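Local coordinates for FAD:protein FMN transferase (Pseudomonas stutzeri ATCC 14405 = CCUG 16156, PDB 5MGY) that probably transfers FMN from FAD to threonine side chains of target proteins, releasing AMP, in a reaction that uses magnesium, at residues Gly238-His243 / Ile253-Ala258; Ala295-Val300 / Lys312-Leu317. All blocks are in the same frame, centred on the assembly; numbering follows the deposited sequence.

Contact 1 of 2, residues Gly238-His243 / Ile253-Ala258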
loop_
_atom_site.group_PDB
_atom_site.type_symbol
_atom_site.label_atom_id
_atom_site.label_comp_id
_atom_site.label_asym_id
_atom_site.label_seq_id
_atom_site.Cartn_x
_atom_site.Cartn_y
_atom_site.Cartn_z
ATOM N N GLY A 238 18.172 20.449 -7.682
ATOM C CA GLY A 238 17.195 20.822 -8.725
ATOM C C GLY A 238 16.611 19.644 -9.500
ATOM O O GLY A 238 15.880 19.849 -10.472
ATOM N N ARG A 239 16.943 18.420 -9.067
ATOM C CA ARG A 239 16.435 17.177 -9.631
ATOM C C ARG A 239 15.677 16.470 -8.505
ATOM O O ARG A 239 16.109 16.472 -7.367
ATOM C CB ARG A 239 17.588 16.305 -10.121
ATOM C CG ARG A 239 17.130 15.090 -10.912
ATOM C CD ARG A 239 18.250 14.093 -11.166
ATOM N NE ARG A 239 19.517 14.742 -11.522
ATOM C CZ ARG A 239 19.899 15.149 -12.742
ATOM N NH1 ARG A 239 21.076 15.732 -12.903
ATOM N NH2 ARG A 239 19.156 14.983 -13.823
ATOM N N ARG A 240 14.566 15.838 -8.817
ATOM C CA ARG A 240 13.761 15.246 -7.751
ATOM C C ARG A 240 14.385 14.042 -7.020
ATOM O O ARG A 240 14.807 13.079 -7.633
ATOM C CB ARG A 240 12.427 14.783 -8.284
ATOM C CG ARG A 240 11.685 13.932 -7.277
ATOM C CD ARG A 240 10.230 13.811 -7.541
ATOM N NE ARG A 240 9.525 13.353 -6.349
ATOM C CZ ARG A 240 8.294 12.845 -6.371
ATOM N NH1 ARG A 240 7.733 12.449 -5.244
ATOM N NH2 ARG A 240 7.615 12.721 -7.527
ATOM N N TYR A 241 14.380 14.119 -5.701
ATOM C CA TYR A 241 14.823 13.039 -4.812
ATOM C C TYR A 241 13.649 12.208 -4.201
ATOM O O TYR A 241 12.737 12.746 -3.572
ATOM C CB TYR A 241 15.707 13.609 -3.682
ATOM C CG TYR A 241 16.488 12.522 -3.019
ATOM C CD1 TYR A 241 17.822 12.261 -3.418
ATOM C CD2 TYR A 241 15.891 11.735 -1.989
ATOM C CE1 TYR A 241 18.517 11.203 -2.815
ATOM C CE2 TYR A 241 16.540 10.685 -1.383
ATOM C CZ TYR A 241 17.835 10.409 -1.776
ATOM O OH TYR A 241 18.426 9.372 -1.105
ATOM N N SER A 242 13.647 10.898 -4.435
ATOM C CA SER A 242 12.651 10.015 -3.840
ATOM C C SER A 242 13.176 8.589 -3.747
ATOM O O SER A 242 14.158 8.215 -4.379
ATOM C CB SER A 242 11.341 10.038 -4.621
ATOM O OG SER A 242 11.324 9.095 -5.674
ATOM N N HIS A 243 12.483 7.795 -2.949
ATOM C CA HIS A 243 12.782 6.381 -2.775
ATOM C C HIS A 243 11.964 5.502 -3.753
ATOM O O HIS A 243 11.985 4.280 -3.659
ATOM C CB HIS A 243 12.580 5.968 -1.289
ATOM C CG HIS A 243 13.712 6.371 -0.381
ATOM N ND1 HIS A 243 13.925 5.795 0.861
ATOM C CD2 HIS A 243 14.711 7.277 -0.543
ATOM C CE1 HIS A 243 14.998 6.327 1.427
ATOM N NE2 HIS A 243 15.496 7.229 0.596
ATOM N N ILE A 253 12.542 7.923 -9.931
ATOM C CA ILE A 253 11.611 8.688 -10.670
ATOM C C ILE A 253 12.037 10.140 -10.697
ATOM O O ILE A 253 12.528 10.663 -9.697
ATOM C CB ILE A 253 10.200 8.592 -10.074
ATOM C CG1 ILE A 253 10.190 8.994 -8.586
ATOM C CG2 ILE A 253 9.648 7.202 -10.274
ATOM C CD1 ILE A 253 8.831 9.445 -8.132
ATOM N N GLU A 254 11.819 10.760 -11.855
ATOM C CA GLU A 254 12.181 12.147 -12.113
ATOM C C GLU A 254 11.030 13.114 -11.993
ATOM O O GLU A 254 11.267 14.263 -11.761
ATOM C CB GLU A 254 12.758 12.252 -13.533
ATOM C CG GLU A 254 14.044 11.442 -13.714
ATOM C CD GLU A 254 15.262 12.279 -14.118
ATOM O OE1 GLU A 254 15.205 13.128 -15.040
ATOM O OE2 GLU A 254 16.293 12.061 -13.486
ATOM N N HIS A 255 9.807 12.623 -12.168
ATOM C CA HIS A 255 8.596 13.450 -12.382
ATOM C C HIS A 255 8.082 14.159 -11.127
ATOM O O HIS A 255 8.579 13.961 -10.022
ATOM C CB HIS A 255 7.469 12.575 -12.911
ATOM C CG HIS A 255 7.017 11.541 -11.932
ATOM N ND1 HIS A 255 7.107 10.191 -12.190
ATOM C CD2 HIS A 255 6.514 11.648 -10.679
ATOM C CE1 HIS A 255 6.646 9.519 -11.159
ATOM N NE2 HIS A 255 6.283 10.380 -10.229
ATOM N N HIS A 256 7.021 14.929 -11.304
ATOM C CA HIS A 256 6.576 15.849 -10.277
ATOM C C HIS A 256 5.401 15.392 -9.390
ATOM O O HIS A 256 4.981 16.136 -8.562
ATOM C CB HIS A 256 6.241 17.168 -10.952
ATOM C CG HIS A 256 7.410 17.826 -11.649
ATOM N ND1 HIS A 256 8.590 18.163 -11.000
ATOM C CD2 HIS A 256 7.545 18.270 -12.923
ATOM C CE1 HIS A 256 9.410 18.743 -11.851
ATOM N NE2 HIS A 256 8.800 18.820 -13.023
ATOM N N LEU A 257 4.830 14.208 -9.580
ATOM C CA LEU A 257 3.752 13.714 -8.690
ATOM C C LEU A 257 4.182 13.572 -7.235
ATOM O O LEU A 257 5.066 12.790 -6.936
ATOM C CB LEU A 257 3.243 12.366 -9.174
ATOM C CG LEU A 257 2.012 11.778 -8.496
ATOM C CD1 LEU A 257 0.879 12.792 -8.520
ATOM C CD2 LEU A 257 1.593 10.519 -9.246
ATOM N N ALA A 258 3.556 14.336 -6.336
ATOM C CA ALA A 258 3.972 14.404 -4.931
ATOM C C ALA A 258 3.166 13.474 -4.001
ATOM O O ALA A 258 3.655 13.005 -2.975
ATOM C CB ALA A 258 3.872 15.830 -4.424
#
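Arg240 NH2 is shared by two backbone carbonyls of the facing segment. Arg240 NH2 donates to His255 O at 2.9 Å with a nearly straight N-H...O angle of 166°, and to Leu257 O at 2.6 Å on a more bent path. His255 O lies in the guanidinium plane, while Leu257 O is tilted from it. NH1 adds a weak bond to Leu257 O. The chain of Arg240 is extended from CG to NE, which carries the guanidinium past the loop 253-256 to the carbonyls of His255 and Leu257. Together the bonds limit the rotation of the group. Over one of its faces lies Ile253 CD1, 3.5 Å from Arg240 NH2. Ile253 CG1 also meets Ser242 OG, whose hydrogen bond goes to Thr244 N. Arg239 and Glu254 have opposite charges, but NH2 of Arg239 stays 4.1 Å from OE2 of Glu254, too far for a salt bridge. Any attraction there is probably modest. Arg240 thus ties the short hairpin strand 239-241 to the loop that leads into strand 257-264 of the large antiparallel sheet. Helix 267-292 packs against the same loop, with Met278 touching Ile253 and His255, and Pro282 touching His255 and Leu257.

Contact 2 of 2, residues Ala295-Val300 / Lys312-Leu317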
loop_
_atom_site.group_PDB
_atom_site.type_symbol
_atom_site.label_atom_id
_atom_site.label_comp_id
_atom_site.label_asym_id
_atom_site.label_seq_id
_atom_site.Cartn_x
_atom_site.Cartn_y
_atom_site.Cartn_z
ATOM N N ALA A 295 -10.595 5.248 -9.151
ATOM C CA ALA A 295 -10.877 6.447 -8.444
ATOM C C ALA A 295 -9.561 6.923 -7.799
ATOM O O ALA A 295 -9.002 6.251 -6.918
ATOM C CB ALA A 295 -11.956 6.211 -7.411
ATOM N N ALA A 296 -9.054 8.058 -8.258
ATOM C CA ALA A 296 -7.781 8.568 -7.766
ATOM C C ALA A 296 -7.738 10.103 -7.733
ATOM O O ALA A 296 -8.417 10.755 -8.533
ATOM C CB ALA A 296 -6.658 8.049 -8.654
ATOM N N PHE A 297 -6.904 10.648 -6.849
ATOM C CA PHE A 297 -6.761 12.083 -6.614
ATOM C C PHE A 297 -5.264 12.383 -6.540
ATOM O O PHE A 297 -4.597 11.999 -5.574
ATOM C CB PHE A 297 -7.439 12.429 -5.290
ATOM C CG PHE A 297 -7.387 13.880 -4.908
ATOM C CD1 PHE A 297 -8.489 14.708 -5.228
ATOM C CD2 PHE A 297 -6.305 14.424 -4.206
ATOM C CE1 PHE A 297 -8.504 16.052 -4.865
ATOM C CE2 PHE A 297 -6.315 15.772 -3.849
ATOM C CZ PHE A 297 -7.405 16.592 -4.197
ATOM N N PHE A 298 -4.741 13.058 -7.552
ATOM C CA PHE A 298 -3.323 13.357 -7.681
ATOM C C PHE A 298 -2.881 14.708 -7.100
ATOM O O PHE A 298 -3.628 15.639 -7.129
ATOM C CB PHE A 298 -2.993 13.390 -9.152
ATOM C CG PHE A 298 -3.145 12.109 -9.836
ATOM C CD1 PHE A 298 -2.028 11.420 -10.302
ATOM C CD2 PHE A 298 -4.384 11.560 -10.030
ATOM C CE1 PHE A 298 -2.161 10.206 -10.943
ATOM C CE2 PHE A 298 -4.512 10.342 -10.675
ATOM C CZ PHE A 298 -3.405 9.662 -11.131
ATOM N N VAL A 299 -1.667 14.806 -6.555
ATOM C CA VAL A 299 -1.116 16.080 -6.116
ATOM C C VAL A 299 0.199 16.327 -6.835
ATOM O O VAL A 299 1.243 15.765 -6.497
ATOM C CB VAL A 299 -0.933 16.179 -4.600
ATOM C CG1 VAL A 299 -0.491 17.572 -4.211
ATOM C CG2 VAL A 299 -2.265 15.938 -3.925
ATOM N N VAL A 300 0.120 17.219 -7.816
ATOM C CA VAL A 300 1.219 17.567 -8.689
ATOM C C VAL A 300 1.731 18.930 -8.303
ATOM O O VAL A 300 0.951 19.931 -8.109
ATOM C CB VAL A 300 0.791 17.612 -10.156
ATOM C CG1 VAL A 300 2.025 17.744 -11.020
ATOM C CG2 VAL A 300 -0.037 16.394 -10.515
ATOM N N LYS A 312 -12.305 10.645 -13.276
ATOM C CA LYS A 312 -13.703 10.496 -13.552
ATOM C C LYS A 312 -14.416 9.615 -12.542
ATOM O O LYS A 312 -15.458 10.008 -12.035
ATOM C CB LYS A 312 -13.815 9.912 -14.948
ATOM C CG LYS A 312 -15.209 9.732 -15.480
ATOM C CD LYS A 312 -15.183 9.148 -16.889
ATOM C CE LYS A 312 -14.414 10.045 -17.868
ATOM N NZ LYS A 312 -14.630 9.647 -19.276
ATOM N N ALA A 313 -13.850 8.436 -12.255
ATOM C CA ALA A 313 -14.423 7.488 -11.277
ATOM C C ALA A 313 -14.467 8.116 -9.892
ATOM O O ALA A 313 -15.433 7.908 -9.157
ATOM C CB ALA A 313 -13.653 6.163 -11.252
ATOM N N PHE A 314 -13.432 8.876 -9.539
ATOM C CA PHE A 314 -13.403 9.599 -8.266
ATOM C C PHE A 314 -14.510 10.635 -8.184
ATOM O O PHE A 314 -15.089 10.852 -7.111
ATOM C CB PHE A 314 -12.064 10.296 -8.096
ATOM C CG PHE A 314 -11.904 11.048 -6.807
ATOM C CD1 PHE A 314 -12.372 12.344 -6.663
ATOM C CD2 PHE A 314 -11.219 10.481 -5.762
ATOM C CE1 PHE A 314 -12.179 13.041 -5.466
ATOM C CE2 PHE A 314 -11.018 11.150 -4.558
ATOM C CZ PHE A 314 -11.501 12.437 -4.405
ATOM N N ASP A 315 -14.766 11.309 -9.312
ATOM C CA ASP A 315 -15.759 12.396 -9.373
ATOM C C ASP A 315 -17.211 11.876 -9.243
ATOM O O ASP A 315 -17.997 12.488 -8.500
ATOM C CB ASP A 315 -15.538 13.288 -10.618
ATOM C CG ASP A 315 -14.357 14.261 -10.463
ATOM O OD1 ASP A 315 -13.970 14.575 -9.315
ATOM O OD2 ASP A 315 -13.807 14.711 -11.495
ATOM N N GLU A 316 -17.544 10.760 -9.918
ATOM C CA GLU A 316 -18.832 10.063 -9.682
ATOM C C GLU A 316 -19.024 9.651 -8.214
ATOM O O GLU A 316 -20.064 9.910 -7.638
ATOM C CB GLU A 316 -19.031 8.857 -10.616
ATOM C CG GLU A 316 -19.728 9.232 -11.915
ATOM C CD GLU A 316 -19.007 8.692 -13.133
ATOM O OE1 GLU A 316 -18.650 7.507 -13.151
ATOM O OE2 GLU A 316 -18.787 9.471 -14.071
ATOM N N LEU A 317 -18.024 9.047 -7.600
ATOM C CA LEU A 317 -18.124 8.667 -6.195
ATOM C C LEU A 317 -18.194 9.855 -5.252
ATOM O O LEU A 317 -18.951 9.793 -4.336
ATOM C CB LEU A 317 -16.983 7.710 -5.770
ATOM C CG LEU A 317 -17.159 6.225 -6.099
ATOM C CD1 LEU A 317 -18.315 5.615 -5.295
ATOM C CD2 LEU A 317 -17.363 5.938 -7.580
#
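Phe314 reaches from helix 312-318 onto the start of strand 295-301. Phe314 CB lies 3.7 Å from Ala296 O and 4.1 Å from Ala295 CB. Further out, CG and CD2 still pass close to Ala296 O. Phe314 CE2 meets Phe297 CB at 3.9 Å, and CE1 comes near Phe297 CD1. At the tip, Phe314 CZ lies 3.9 Å from Phe297 CD1. CG of Phe314 is anti to the backbone N, chi1 -179°, which turns the ring along the strand toward Phe297. The two rings are oblique, with planes at 40° and centroids 5.6 Å apart. At the first residue of the strand segment, Ala295 CB packs against Ala313 CB at 4.2 Å. The small alanines let the backbones come close: Ala295 CA is 3.7 Å from Phe314 N. The axes of 295-300 and 312-317 make an angle of 105°, so the contact gathers at the first residues of each segment. Ile203 of strand 199-205 touches both phenylalanines, and Phe318 meets the Phe314 ring. With an alanine in place of Phe314, the Phe297 ring would probably lose its aromatic neighbour and a gap would open between helix and strand. Between the two buried segments close apolar fit does the joining; polar bonds come from Thr311, next to the helix, which pairs with the backbone of Ala296 and bonds Phe314 N.

How the contacts relate
Well along the chain, after most of the large sheet has been laid down, strand 239-241 is followed by a loop without helix or strand, and contact 1 closes that loop at 253-258. Strand 257-264 then enters the large antiparallel sheet, and helix 267-292 follows. Next comes strand 295-301, which pairs with strand 257-264. Contact 2 closes a strand-strand-helix unit by bringing helix 312-318 back onto strand 295-301. The two contacts are in series and neither nest nor cross. Their centres lie about 22 Å apart, yet they meet in the sheet, where Ala258 N probably donates a hydrogen bond to Val299 O. Contact 1 ties the small hairpin to the sheet, and contact 2 ties in the C-terminal helix.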